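Local structure of aspartokinase 1, chloroplastic (Arabidopsis thaliana, 2CDQ) at residues G232-A237 with Q289-Q294; V30-G35 with I249-D254; S330-I335 with S481-G486; E437-V442 with Q476-S481. The protein catalyses the ATP-dependent phosphorylation of L-aspartate to 4-phospho-L-aspartate, the first step of the aspartate-family pathway to lysine, threonine, methionine and isoleucine, and binds lysine and S-adenosylmethionine as allosteric effectors. All blocks are in the same frame, centred on the assembly; numbering follows the deposited sequence.

Contact 1 of 4, residues G232-A237 with Q289-Q294; sequences GSDLTA and QVLHPQ. With LYS (lysine), chain D.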
loop_
_atom_site.group_PDB
_atom_site.type_symbol
_atom_site.label_atom_id
_atom_site.label_comp_id
_atom_site.label_asym_id
_atom_site.label_seq_id
_atom_site.Cartn_x
_atom_site.Cartn_y
_atom_site.Cartn_z
ATOM N N GLY A 232 -15.157 2.247 -22.118
ATOM C CA GLY A 232 -16.091 2.927 -23.008
ATOM C C GLY A 232 -15.963 2.572 -24.471
ATOM O O GLY A 232 -15.846 1.396 -24.827
ATOM N N SER A 233 -15.974 3.595 -25.320
ATOM C CA SER A 233 -15.916 3.393 -26.761
ATOM C C SER A 233 -14.599 2.772 -27.218
ATOM O O SER A 233 -14.572 2.050 -28.221
ATOM C CB SER A 233 -16.194 4.696 -27.508
ATOM O OG SER A 233 -17.491 5.175 -27.208
ATOM N N ASP A 234 -13.517 3.036 -26.483
ATOM C CA ASP A 234 -12.221 2.416 -26.780
ATOM C C ASP A 234 -12.364 0.890 -26.773
ATOM O O ASP A 234 -11.914 0.212 -27.705
ATOM C CB ASP A 234 -11.131 2.859 -25.785
ATOM C CG ASP A 234 -10.776 4.351 -25.889
ATOM O OD1 ASP A 234 -10.792 4.931 -27.001
ATOM O OD2 ASP A 234 -10.450 4.942 -24.838
ATOM N N LEU A 235 -13.012 0.362 -25.731
ATOM C CA LEU A 235 -13.263 -1.075 -25.607
ATOM C C LEU A 235 -14.021 -1.645 -26.811
ATOM O O LEU A 235 -13.667 -2.711 -27.326
ATOM C CB LEU A 235 -14.020 -1.386 -24.312
ATOM C CG LEU A 235 -14.298 -2.862 -23.988
ATOM C CD1 LEU A 235 -13.015 -3.684 -23.961
ATOM C CD2 LEU A 235 -15.055 -2.997 -22.667
ATOM N N THR A 236 -15.051 -0.925 -27.251
ATOM C CA THR A 236 -15.819 -1.300 -28.433
ATOM C C THR A 236 -14.906 -1.452 -29.635
ATOM O O THR A 236 -15.032 -2.422 -30.388
ATOM C CB THR A 236 -16.903 -0.263 -28.736
ATOM O OG1 THR A 236 -17.795 -0.202 -27.627
ATOM C CG2 THR A 236 -17.698 -0.643 -29.963
ATOM N N ALA A 237 -13.984 -0.504 -29.798
ATOM C CA ALA A 237 -13.054 -0.528 -30.921
ATOM C C ALA A 237 -12.136 -1.753 -30.884
ATOM O O ALA A 237 -11.977 -2.432 -31.894
ATOM C CB ALA A 237 -12.244 0.752 -30.976
ATOM N N GLN A 289 -6.334 11.050 -22.422
ATOM C CA GLN A 289 -7.630 10.741 -21.820
ATOM C C GLN A 289 -8.282 9.583 -22.559
ATOM O O GLN A 289 -9.472 9.619 -22.882
ATOM C CB GLN A 289 -8.540 11.972 -21.785
ATOM C CG GLN A 289 -8.384 12.847 -20.537
ATOM C CD GLN A 289 -7.070 13.621 -20.493
ATOM O OE1 GLN A 289 -6.469 13.773 -19.431
ATOM N NE2 GLN A 289 -6.621 14.111 -21.645
ATOM N N VAL A 290 -7.484 8.550 -22.819
ATOM C CA VAL A 290 -7.914 7.413 -23.635
ATOM C C VAL A 290 -7.400 6.070 -23.111
ATOM O O VAL A 290 -6.494 6.015 -22.275
ATOM C CB VAL A 290 -7.475 7.565 -25.125
ATOM C CG1 VAL A 290 -8.284 8.651 -25.832
ATOM C CG2 VAL A 290 -5.970 7.824 -25.239
ATOM N N LEU A 291 -8.000 4.995 -23.615
ATOM C CA LEU A 291 -7.518 3.637 -23.400
ATOM C C LEU A 291 -7.333 3.272 -21.927
ATOM O O LEU A 291 -6.210 3.066 -21.452
ATOM C CB LEU A 291 -6.235 3.392 -24.205
ATOM C CG LEU A 291 -6.376 3.480 -25.726
ATOM C CD1 LEU A 291 -5.042 3.780 -26.367
ATOM C CD2 LEU A 291 -6.973 2.197 -26.291
ATOM N N HIS A 292 -8.452 3.206 -21.210
ATOM C CA HIS A 292 -8.475 2.636 -19.873
ATOM C C HIS A 292 -7.897 1.224 -19.984
ATOM O O HIS A 292 -8.126 0.548 -20.988
ATOM C CB HIS A 292 -9.906 2.607 -19.341
ATOM C CG HIS A 292 -10.036 1.993 -17.982
ATOM N ND1 HIS A 292 -10.053 0.629 -17.779
ATOM C CD2 HIS A 292 -10.157 2.555 -16.757
ATOM C CE1 HIS A 292 -10.178 0.378 -16.489
ATOM N NE2 HIS A 292 -10.245 1.528 -15.846
ATOM N N PRO A 293 -7.131 0.777 -18.968
ATOM C CA PRO A 293 -6.464 -0.528 -19.031
ATOM C C PRO A 293 -7.367 -1.676 -19.468
ATOM O O PRO A 293 -6.929 -2.553 -20.211
ATOM C CB PRO A 293 -5.998 -0.738 -17.594
ATOM C CG PRO A 293 -5.747 0.620 -17.110
ATOM C CD PRO A 293 -6.823 1.470 -17.706
ATOM N N GLN A 294 -8.617 -1.644 -19.019
ATOM C CA GLN A 294 -9.593 -2.687 -19.304
ATOM C C GLN A 294 -9.982 -2.732 -20.780
ATOM O O GLN A 294 -10.483 -3.748 -21.264
ATOM C CB GLN A 294 -10.832 -2.458 -18.448
ATOM C CG GLN A 294 -11.774 -3.634 -18.332
ATOM C CD GLN A 294 -12.997 -3.279 -17.516
ATOM O OE1 GLN A 294 -13.162 -3.761 -16.393
ATOM N NE2 GLN A 294 -13.854 -2.410 -18.060
HETATM N N LYS D . -19.814 8.454 -25.366
HETATM C CA LYS D . -19.162 9.238 -24.277
HETATM C C LYS D . -18.191 10.298 -24.833
HETATM O O LYS D . -18.594 11.144 -25.635
HETATM C CB LYS D . -18.477 8.297 -23.277
HETATM C CG LYS D . -17.657 7.176 -23.917
HETATM C CD LYS D . -16.799 6.461 -22.890
HETATM C CE LYS D . -15.645 7.333 -22.411
HETATM N NZ LYS D . -14.824 6.630 -21.390
HETATM O OXT LYS D . -16.998 10.358 -24.520
HETATM O O HOH W 1 -10.755 3.727 -22.478
#
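Val290 begins the contact, its CB lying 4.0 Å from Asp234 OD2, the carboxylate oxygen that the next two residues bind, one directly and one through a water. Leu291 N donates to Asp234 OD2 at 2.7 Å. The N-H...O angle is 162°, so the bond is fairly straight at the hydrogen, yet the donor stands 51° out of the carboxylate plane and approaches from above it. Beyond this polar meeting, Leu291 CD2 packs 4.2 Å from Asp234 CB. His292 N reaches the same oxygen indirectly: it donates to a water, and the water donates to Asp234 OD2. One carboxylate oxygen thus takes a direct and a water-mediated link from successive amides. Asp234 OD1 instead forms a salt bridge with NZ of Lys32, a probable ATP ligand, and this bond is consistent with Asp234 being a second-shell residue that positions Lys32. Asp234 follows Gly232 and Ser233 on helix 232-244 in the amino acid kinase domain, where both of those residues line a pocket occupied by lysine. The ring of His292 caps the helix that follows, ND1 accepting from Gln294 N at 3.0 Å, while NE2 is hydrogen-bonded to Leu352 O of the second subunit. At Gln294 the contact is apolar on one side: Leu235, with CG anti to its own N (chi1 -177°), extends CD1 to 3.7 Å from Gln294 O.

Contact 2 of 4, residues V30-G35 with I249-D254; sequences VMKFGG and IQVWKD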
loop_
_atom_site.group_PDB
_atom_site.type_symbol
_atom_site.label_atom_id
_atom_site.label_comp_id
_atom_site.label_asym_id
_atom_site.label_seq_id
_atom_site.Cartn_x
_atom_site.Cartn_y
_atom_site.Cartn_z
ATOM N N VAL A 30 -10.315 -0.689 -37.616
ATOM C CA VAL A 30 -11.357 0.030 -36.886
ATOM C C VAL A 30 -10.833 1.390 -36.408
ATOM O O VAL A 30 -9.731 1.487 -35.861
ATOM C CB VAL A 30 -11.934 -0.815 -35.713
ATOM C CG1 VAL A 30 -10.829 -1.548 -34.963
ATOM C CG2 VAL A 30 -12.746 0.047 -34.769
ATOM N N MET A 31 -11.619 2.437 -36.649
ATOM C CA MET A 31 -11.267 3.789 -36.221
ATOM C C MET A 31 -12.266 4.279 -35.184
ATOM O O MET A 31 -13.478 4.267 -35.416
ATOM C CB MET A 31 -11.216 4.740 -37.415
ATOM C CG MET A 31 -10.242 4.295 -38.494
ATOM S SD MET A 31 -10.437 5.205 -40.029
ATOM C CE MET A 31 -9.158 6.432 -39.860
ATOM N N LYS A 32 -11.743 4.682 -34.032
ATOM C CA LYS A 32 -12.570 5.143 -32.931
ATOM C C LYS A 32 -12.431 6.646 -32.790
ATOM O O LYS A 32 -11.320 7.183 -32.827
ATOM C CB LYS A 32 -12.169 4.449 -31.629
ATOM C CG LYS A 32 -12.951 4.896 -30.406
ATOM C CD LYS A 32 -12.292 6.077 -29.715
ATOM C CE LYS A 32 -13.143 6.583 -28.576
ATOM N NZ LYS A 32 -12.285 7.204 -27.537
ATOM N N PHE A 33 -13.570 7.311 -32.616
ATOM C CA PHE A 33 -13.616 8.760 -32.446
ATOM C C PHE A 33 -14.378 9.155 -31.184
ATOM O O PHE A 33 -15.484 8.664 -30.929
ATOM C CB PHE A 33 -14.227 9.421 -33.686
ATOM C CG PHE A 33 -13.383 9.281 -34.918
ATOM C CD1 PHE A 33 -12.401 10.222 -35.214
ATOM C CD2 PHE A 33 -13.557 8.201 -35.773
ATOM C CE1 PHE A 33 -11.604 10.096 -36.349
ATOM C CE2 PHE A 33 -12.764 8.059 -36.913
ATOM C CZ PHE A 33 -11.783 9.010 -37.201
ATOM N N GLY A 34 -13.768 10.040 -30.401
ATOM C CA GLY A 34 -14.352 10.528 -29.158
ATOM C C GLY A 34 -15.390 11.613 -29.363
ATOM O O GLY A 34 -15.705 11.983 -30.494
ATOM N N GLY A 35 -15.917 12.126 -28.256
ATOM C CA GLY A 35 -16.983 13.120 -28.280
ATOM C C GLY A 35 -16.636 14.398 -29.014
ATOM O O GLY A 35 -17.404 14.854 -29.869
ATOM N N ILE A 249 -5.900 -1.426 -34.377
ATOM C CA ILE A 249 -6.999 -0.625 -33.840
ATOM C C ILE A 249 -6.497 0.803 -33.650
ATOM O O ILE A 249 -5.476 1.023 -33.004
ATOM C CB ILE A 249 -7.533 -1.201 -32.504
ATOM C CG1 ILE A 249 -8.028 -2.637 -32.706
ATOM C CG2 ILE A 249 -8.660 -0.333 -31.942
ATOM C CD1 ILE A 249 -7.758 -3.558 -31.534
ATOM N N GLN A 250 -7.210 1.760 -34.240
ATOM C CA GLN A 250 -6.813 3.165 -34.212
ATOM C C GLN A 250 -7.697 3.967 -33.276
ATOM O O GLN A 250 -8.918 3.877 -33.342
ATOM C CB GLN A 250 -6.895 3.769 -35.613
ATOM C CG GLN A 250 -5.812 3.304 -36.578
ATOM C CD GLN A 250 -5.906 3.970 -37.947
ATOM O OE1 GLN A 250 -6.717 4.883 -38.164
ATOM N NE2 GLN A 250 -5.073 3.511 -38.880
ATOM N N VAL A 251 -7.075 4.752 -32.405
ATOM C CA VAL A 251 -7.803 5.658 -31.517
ATOM C C VAL A 251 -7.424 7.091 -31.883
ATOM O O VAL A 251 -6.247 7.454 -31.867
ATOM C CB VAL A 251 -7.512 5.348 -30.022
ATOM C CG1 VAL A 251 -7.931 6.494 -29.115
ATOM C CG2 VAL A 251 -8.209 4.063 -29.601
ATOM N N TRP A 252 -8.425 7.895 -32.228
ATOM C CA TRP A 252 -8.178 9.257 -32.701
ATOM C C TRP A 252 -8.258 10.343 -31.616
ATOM O O TRP A 252 -9.137 10.322 -30.750
ATOM C CB TRP A 252 -9.087 9.575 -33.889
ATOM C CG TRP A 252 -8.699 8.806 -35.127
ATOM C CD1 TRP A 252 -9.092 7.541 -35.468
ATOM C CD2 TRP A 252 -7.827 9.248 -36.175
ATOM N NE1 TRP A 252 -8.520 7.171 -36.661
ATOM C CE2 TRP A 252 -7.740 8.201 -37.115
ATOM C CE3 TRP A 252 -7.112 10.427 -36.408
ATOM C CZ2 TRP A 252 -6.964 8.299 -38.272
ATOM C CZ3 TRP A 252 -6.342 10.523 -37.560
ATOM C CH2 TRP A 252 -6.274 9.466 -38.476
ATOM N N LYS A 253 -7.305 11.273 -31.680
ATOM C CA LYS A 253 -7.210 12.413 -30.767
ATOM C C LYS A 253 -6.861 13.694 -31.536
ATOM O O LYS A 253 -6.661 13.654 -32.751
ATOM C CB LYS A 253 -6.155 12.148 -29.686
ATOM C CG LYS A 253 -6.581 11.174 -28.590
ATOM C CD LYS A 253 -5.769 11.381 -27.319
ATOM C CE LYS A 253 -6.299 12.561 -26.503
ATOM N NZ LYS A 253 -5.392 12.919 -25.372
ATOM N N ASP A 254 -6.779 14.821 -30.826
ATOM C CA ASP A 254 -6.459 16.114 -31.444
ATOM C C ASP A 254 -4.984 16.525 -31.338
ATOM O O ASP A 254 -4.600 17.611 -31.788
ATOM C CB ASP A 254 -7.355 17.211 -30.868
ATOM C CG ASP A 254 -8.798 17.073 -31.312
ATOM O OD1 ASP A 254 -9.039 16.602 -32.446
ATOM O OD2 ASP A 254 -9.696 17.444 -30.527
HETATM O O HOH W 2 -11.502 11.162 -31.049
#
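Val30 to Lys32 pair with Ile249 to Val251 as neighbouring parallel strands, their short axes 4.9 Å apart and inclined by 25°. The ladder alternates as parallel pairing requires: Gln250 N donates to Val30 O, Lys32 N to Gln250 O and Trp252 N to Lys32 O, each at 3.0 Å. Past these bonds, a water accepting from Gly34 N and donating to Trp252 O carries the link onward. Both strands belong to the main sheet of the amino acid kinase domain, with strand 59-63 on the other side of 29-33; Gly35, just beyond, lines the lysine pocket. On one face Val30 and Ile249 stand side by side; the first torsion of Val30 (chi1 42°) sets CG1 between its N and carbonyl carbon, 3.8 Å from Ile249 CG1. Met31 and Gln250 share the other face, where Met31 CE comes 3.4 Å from Gln250 OE1, while Gln250 NE2 is hydrogen-bonded to Glu248. Met31 SD makes an oblique Met-aromatic contact, 5.3 Å from the centroid of the Trp252 five-membered ring. Phe33 stacks offset on that same ring, centroids 4.3 Å apart and planes 11° from parallel. Rings and thioether therefore pack together beside Gln250, whereas the face of Val30 and Ile249 bears the Lys32 chain, whose NZ, paired with Asp234, is by similarity directed to the ATP site, as is Gly35.

Contact 3 of 4, residues S330-I335 with S481-G486; sequences SILTSI and SFFESG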
loop_
_atom_site.group_PDB
_atom_site.type_symbol
_atom_site.label_atom_id
_atom_site.label_comp_id
_atom_site.label_asym_id
_atom_site.label_seq_id
_atom_site.Cartn_x
_atom_site.Cartn_y
_atom_site.Cartn_z
ATOM N N SER A 330 15.921 4.296 -24.354
ATOM C CA SER A 330 14.735 4.641 -23.560
ATOM C C SER A 330 15.070 4.831 -22.081
ATOM O O SER A 330 15.556 3.906 -21.426
ATOM C CB SER A 330 13.634 3.591 -23.715
ATOM O OG SER A 330 12.784 3.575 -22.573
ATOM N N ILE A 331 14.802 6.029 -21.568
ATOM C CA ILE A 331 15.052 6.349 -20.165
ATOM C C ILE A 331 13.748 6.713 -19.456
ATOM O O ILE A 331 13.222 5.896 -18.703
ATOM C CB ILE A 331 16.144 7.428 -20.008
ATOM C CG1 ILE A 331 17.450 6.911 -20.615
ATOM C CG2 ILE A 331 16.326 7.822 -18.539
ATOM C CD1 ILE A 331 18.687 7.661 -20.202
ATOM N N LEU A 332 13.224 7.916 -19.686
ATOM C CA LEU A 332 11.900 8.266 -19.165
ATOM C C LEU A 332 10.925 8.303 -20.323
ATOM O O LEU A 332 11.291 8.701 -21.424
ATOM C CB LEU A 332 11.916 9.606 -18.432
ATOM C CG LEU A 332 10.731 9.937 -17.516
ATOM C CD1 LEU A 332 10.577 8.935 -16.360
ATOM C CD2 LEU A 332 10.876 11.339 -16.967
ATOM N N THR A 333 9.692 7.870 -20.082
ATOM C CA THR A 333 8.695 7.809 -21.149
ATOM C C THR A 333 7.756 9.019 -21.132
ATOM O O THR A 333 7.577 9.693 -22.151
ATOM C CB THR A 333 7.875 6.515 -21.087
ATOM O OG1 THR A 333 8.746 5.403 -20.843
ATOM C CG2 THR A 333 7.139 6.299 -22.389
ATOM N N SER A 334 7.159 9.282 -19.970
ATOM C CA SER A 334 6.226 10.389 -19.799
ATOM C C SER A 334 6.065 10.736 -18.320
ATOM O O SER A 334 6.404 9.934 -17.450
ATOM C CB SER A 334 4.867 10.035 -20.407
ATOM O OG SER A 334 3.921 11.073 -20.210
ATOM N N ILE A 335 5.559 11.941 -18.059
ATOM C CA ILE A 335 5.275 12.443 -16.719
ATOM C C ILE A 335 3.772 12.670 -16.621
ATOM O O ILE A 335 3.189 13.321 -17.494
ATOM C CB ILE A 335 6.008 13.773 -16.470
ATOM C CG1 ILE A 335 7.527 13.552 -16.519
ATOM C CG2 ILE A 335 5.576 14.389 -15.136
ATOM C CD1 ILE A 335 8.345 14.796 -16.833
ATOM N N SER A 481 14.419 18.596 -17.291
ATOM C CA SER A 481 15.589 17.809 -16.914
ATOM C C SER A 481 15.714 16.497 -17.696
ATOM O O SER A 481 16.821 16.022 -17.946
ATOM C CB SER A 481 15.544 17.525 -15.409
ATOM O OG SER A 481 16.755 16.962 -14.932
ATOM N N PHE A 482 14.577 15.920 -18.079
ATOM C CA PHE A 482 14.543 14.580 -18.661
ATOM C C PHE A 482 14.398 14.555 -20.175
ATOM O O PHE A 482 14.927 13.661 -20.831
ATOM C CB PHE A 482 13.417 13.754 -18.034
ATOM C CG PHE A 482 13.804 13.072 -16.749
ATOM C CD1 PHE A 482 13.412 13.600 -15.519
ATOM C CD2 PHE A 482 14.557 11.900 -16.765
ATOM C CE1 PHE A 482 13.767 12.973 -14.322
ATOM C CE2 PHE A 482 14.920 11.271 -15.579
ATOM C CZ PHE A 482 14.521 11.809 -14.352
ATOM N N PHE A 483 13.679 15.531 -20.723
ATOM C CA PHE A 483 13.351 15.532 -22.143
ATOM C C PHE A 483 13.957 16.707 -22.902
ATOM O O PHE A 483 13.923 16.739 -24.135
ATOM C CB PHE A 483 11.836 15.503 -22.335
ATOM C CG PHE A 483 11.178 14.289 -21.747
ATOM C CD1 PHE A 483 10.452 14.384 -20.563
ATOM C CD2 PHE A 483 11.285 13.050 -22.371
ATOM C CE1 PHE A 483 9.841 13.263 -20.010
ATOM C CE2 PHE A 483 10.680 11.922 -21.828
ATOM C CZ PHE A 483 9.957 12.028 -20.645
ATOM N N GLU A 484 14.510 17.668 -22.172
ATOM C CA GLU A 484 15.074 18.855 -22.805
ATOM C C GLU A 484 16.581 19.001 -22.574
ATOM O O GLU A 484 17.212 19.908 -23.124
ATOM C CB GLU A 484 14.325 20.117 -22.357
ATOM C CG GLU A 484 12.875 20.177 -22.825
ATOM C CD GLU A 484 12.133 21.388 -22.288
ATOM O OE1 GLU A 484 12.556 22.527 -22.579
ATOM O OE2 GLU A 484 11.119 21.200 -21.582
ATOM N N SER A 485 17.154 18.099 -21.775
ATOM C CA SER A 485 18.590 18.133 -21.470
ATOM C C SER A 485 19.434 17.320 -22.463
ATOM O O SER A 485 20.542 16.884 -22.135
ATOM C CB SER A 485 18.840 17.654 -20.038
ATOM O OG SER A 485 18.143 18.458 -19.106
ATOM N N GLY A 486 18.911 17.129 -23.674
ATOM C CA GLY A 486 19.608 16.373 -24.713
ATOM C C GLY A 486 19.604 14.874 -24.466
ATOM O O GLY A 486 18.923 14.391 -23.555
#
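The ring of Phe482 receives Leu332 CD2 over one face, a CH-pi contact with the methyl carbon 3.8 Å from the centroid and 25° off the ring normal. Phe483 is used differently. One of its faces is met by CB of the preceding Phe482, at 3.9 Å above the plane, whereas segment 330-335 supplies atoms at its edge: Ile335 CD1 approaches Phe483 CE1 to 3.8 Å, and Leu332 O also lies near the ring edge. Leu332 is therefore common to both rings. Its CG, turned anti to the backbone N (chi1 -164°), carries the CD2 branch over the Phe482 face, and the side chain lies nearly perpendicular to each phenylalanine; the same CD2 is also 3.7 Å from Phe483 CE1. Ile335 and Phe483, by contrast, run antiparallel alongside one another. Thr333 and Ser334 both pair with Ile426 in a classic beta bulge, and their side chains point away from the helix; Thr333 OG1 is hydrogen-bonded to Glu279 and Ser334 OG to Leu259 O. The contact brings the C-terminal end of helix 468-483 against strand 332-339, an outer strand of the four-stranded ACT sheet within this chain. No hydrogen bond joins the two segments, so cohesion across them rests on apolar packing and the CH-pi contact of Leu332.

Contact 4 of 4, residues E437-V442 with Q476-S481; sequences ERAFHV and QALHKS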
loop_
_atom_site.group_PDB
_atom_site.type_symbol
_atom_site.label_atom_id
_atom_site.label_comp_id
_atom_site.label_asym_id
_atom_site.label_seq_id
_atom_site.Cartn_x
_atom_site.Cartn_y
_atom_site.Cartn_z
ATOM N N GLU A 437 17.708 9.387 -9.002
ATOM C CA GLU A 437 18.752 10.350 -8.627
ATOM C C GLU A 437 18.448 11.708 -9.257
ATOM O O GLU A 437 18.449 12.735 -8.572
ATOM C CB GLU A 437 20.151 9.881 -9.055
ATOM C CG GLU A 437 21.259 10.865 -8.635
ATOM C CD GLU A 437 22.626 10.606 -9.268
ATOM O OE1 GLU A 437 22.807 9.580 -9.963
ATOM O OE2 GLU A 437 23.532 11.439 -9.052
ATOM N N ARG A 438 18.168 11.693 -10.558
ATOM C CA ARG A 438 17.901 12.914 -11.309
ATOM C C ARG A 438 16.643 13.631 -10.810
ATOM O O ARG A 438 16.681 14.836 -10.518
ATOM C CB ARG A 438 17.791 12.599 -12.801
ATOM C CG ARG A 438 17.973 13.806 -13.697
ATOM C CD ARG A 438 18.113 13.377 -15.136
ATOM N NE ARG A 438 18.383 14.493 -16.042
ATOM C CZ ARG A 438 19.589 15.013 -16.272
ATOM N NH1 ARG A 438 20.667 14.548 -15.644
ATOM N NH2 ARG A 438 19.716 16.014 -17.133
ATOM N N ALA A 439 15.545 12.875 -10.699
ATOM C CA ALA A 439 14.255 13.397 -10.254
ATOM C C ALA A 439 14.378 14.141 -8.925
ATOM O O ALA A 439 14.035 15.327 -8.831
ATOM C CB ALA A 439 13.248 12.274 -10.142
ATOM N N PHE A 440 14.895 13.447 -7.914
ATOM C CA PHE A 440 15.052 14.033 -6.591
ATOM C C PHE A 440 16.072 15.159 -6.561
ATOM O O PHE A 440 15.939 16.089 -5.757
ATOM C CB PHE A 440 15.362 12.966 -5.550
ATOM C CG PHE A 440 14.181 12.110 -5.220
ATOM C CD1 PHE A 440 14.028 10.856 -5.806
ATOM C CD2 PHE A 440 13.197 12.573 -4.348
ATOM C CE1 PHE A 440 12.924 10.071 -5.513
ATOM C CE2 PHE A 440 12.091 11.793 -4.047
ATOM C CZ PHE A 440 11.950 10.542 -4.628
ATOM N N HIS A 441 17.068 15.098 -7.443
ATOM C CA HIS A 441 17.979 16.221 -7.573
ATOM C C HIS A 441 17.192 17.459 -7.982
ATOM O O HIS A 441 17.362 18.532 -7.394
ATOM C CB HIS A 441 19.087 15.964 -8.582
ATOM C CG HIS A 441 19.930 17.172 -8.841
ATOM N ND1 HIS A 441 20.763 17.715 -7.883
ATOM C CD2 HIS A 441 20.035 17.969 -9.930
ATOM C CE1 HIS A 441 21.361 18.784 -8.379
ATOM N NE2 HIS A 441 20.937 18.960 -9.620
ATOM N N VAL A 442 16.320 17.296 -8.978
ATOM C CA VAL A 442 15.474 18.394 -9.451
ATOM C C VAL A 442 14.606 18.928 -8.312
ATOM O O VAL A 442 14.570 20.137 -8.065
ATOM C CB VAL A 442 14.604 17.974 -10.664
ATOM C CG1 VAL A 442 13.578 19.034 -10.985
ATOM C CG2 VAL A 442 15.477 17.709 -11.875
ATOM N N GLN A 476 6.969 20.755 -14.905
ATOM C CA GLN A 476 7.758 21.508 -15.875
ATOM C C GLN A 476 9.253 21.315 -15.651
ATOM O O GLN A 476 9.993 21.044 -16.599
ATOM C CB GLN A 476 7.399 22.991 -15.818
ATOM C CG GLN A 476 5.944 23.278 -16.164
ATOM C CD GLN A 476 5.558 24.725 -15.938
ATOM O OE1 GLN A 476 6.414 25.610 -15.860
ATOM N NE2 GLN A 476 4.260 24.975 -15.836
ATOM N N ALA A 477 9.688 21.446 -14.399
ATOM C CA ALA A 477 11.088 21.229 -14.038
ATOM C C ALA A 477 11.557 19.811 -14.406
ATOM O O ALA A 477 12.608 19.639 -15.034
ATOM C CB ALA A 477 11.296 21.500 -12.565
ATOM N N LEU A 478 10.764 18.808 -14.035
ATOM C CA LEU A 478 11.093 17.418 -14.329
ATOM C C LEU A 478 11.209 17.174 -15.836
ATOM O O LEU A 478 12.135 16.500 -16.296
ATOM C CB LEU A 478 10.072 16.470 -13.687
ATOM C CG LEU A 478 10.160 16.281 -12.162
ATOM C CD1 LEU A 478 9.005 15.441 -11.654
ATOM C CD2 LEU A 478 11.492 15.666 -11.717
ATOM N N HIS A 479 10.281 17.749 -16.598
ATOM C CA HIS A 479 10.279 17.620 -18.047
ATOM C C HIS A 479 11.523 18.257 -18.651
ATOM O O HIS A 479 12.141 17.690 -19.550
ATOM C CB HIS A 479 9.021 18.256 -18.626
ATOM C CG HIS A 479 8.770 17.902 -20.057
ATOM N ND1 HIS A 479 9.362 18.576 -21.103
ATOM C CD2 HIS A 479 7.986 16.948 -20.614
ATOM C CE1 HIS A 479 8.955 18.048 -22.246
ATOM N NE2 HIS A 479 8.118 17.062 -21.976
ATOM N N LYS A 480 11.887 19.433 -18.143
ATOM C CA LYS A 480 13.084 20.150 -18.594
ATOM C C LYS A 480 14.349 19.309 -18.415
ATOM O O LYS A 480 15.225 19.302 -19.282
ATOM C CB LYS A 480 13.234 21.477 -17.838
ATOM C CG LYS A 480 12.367 22.627 -18.352
ATOM C CD LYS A 480 12.394 23.790 -17.368
ATOM C CE LYS A 480 11.519 24.950 -17.824
ATOM N NZ LYS A 480 11.224 25.885 -16.693
ATOM N N SER A 481 14.419 18.596 -17.291
ATOM C CA SER A 481 15.589 17.809 -16.914
ATOM C C SER A 481 15.714 16.497 -17.696
ATOM O O SER A 481 16.821 16.022 -17.946
ATOM C CB SER A 481 15.544 17.525 -15.409
ATOM O OG SER A 481 16.755 16.962 -14.932
#
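Arg438 meets Ser481 side-on, two nitrogens of its guanidinium converging on one backbone oxygen. Arg438 NE donates to Ser481 O at 2.9 Å and Arg438 NH2 to the same oxygen at 3.0 Å, and that oxygen lies almost in the guanidinium plane. The two donors are not equivalent at the carbonyl: NH2 sits in its plane on a lone pair, while NE stands 55° above it. The chain of Arg438 runs extended from CG to NE, with CG anti to the backbone N (chi1 -161°), and so spans the gap between helices. Val442 divides its branches. CG1 packs 3.7 Å from Ala477 CB, and CG2 turns to Ser481, 3.5 Å from its CB. On the sheet side, Leu478 CD2 lies beside Ala439 and Val442, 4.1 Å from Ala439 CB. The segments of the two helices cross at 134°, their axes 9.8 Å apart. Helices 432-446 and 468-483 are the paired helices of the second ACT domain; Ala439 and Leu478 both rest on Leu425 of strand 420-427, and Leu478 further reaches Ile335 of strand 332-339, while Phe440 packs on Leu436 of the second subunit.

Contacts 1, 2 and 3 are buried and contact 4 partly so. Contacts 1 and 2 lie in the amino acid kinase domain and touch each other through the Asp234-Lys32 salt bridge, with helix 232-244 followed in the chain by strand 248-253. Contacts 3 and 4 lie about 9 Å apart, centre to centre, at the second ACT domain; they share Ser481 and helix 468-483, contact 3 setting it against a strand and contact 4 against another helix. Contact 1, beside the lysine-occupied pocket, turns on one carboxylate; contact 2 adds ring and thioether packing to a backbone ladder. Away from the annotated sites, contact 3 is apolar and contact 4 adds an arginine-to-carbonyl grip. Contacts 1 and 4 both reach the second subunit.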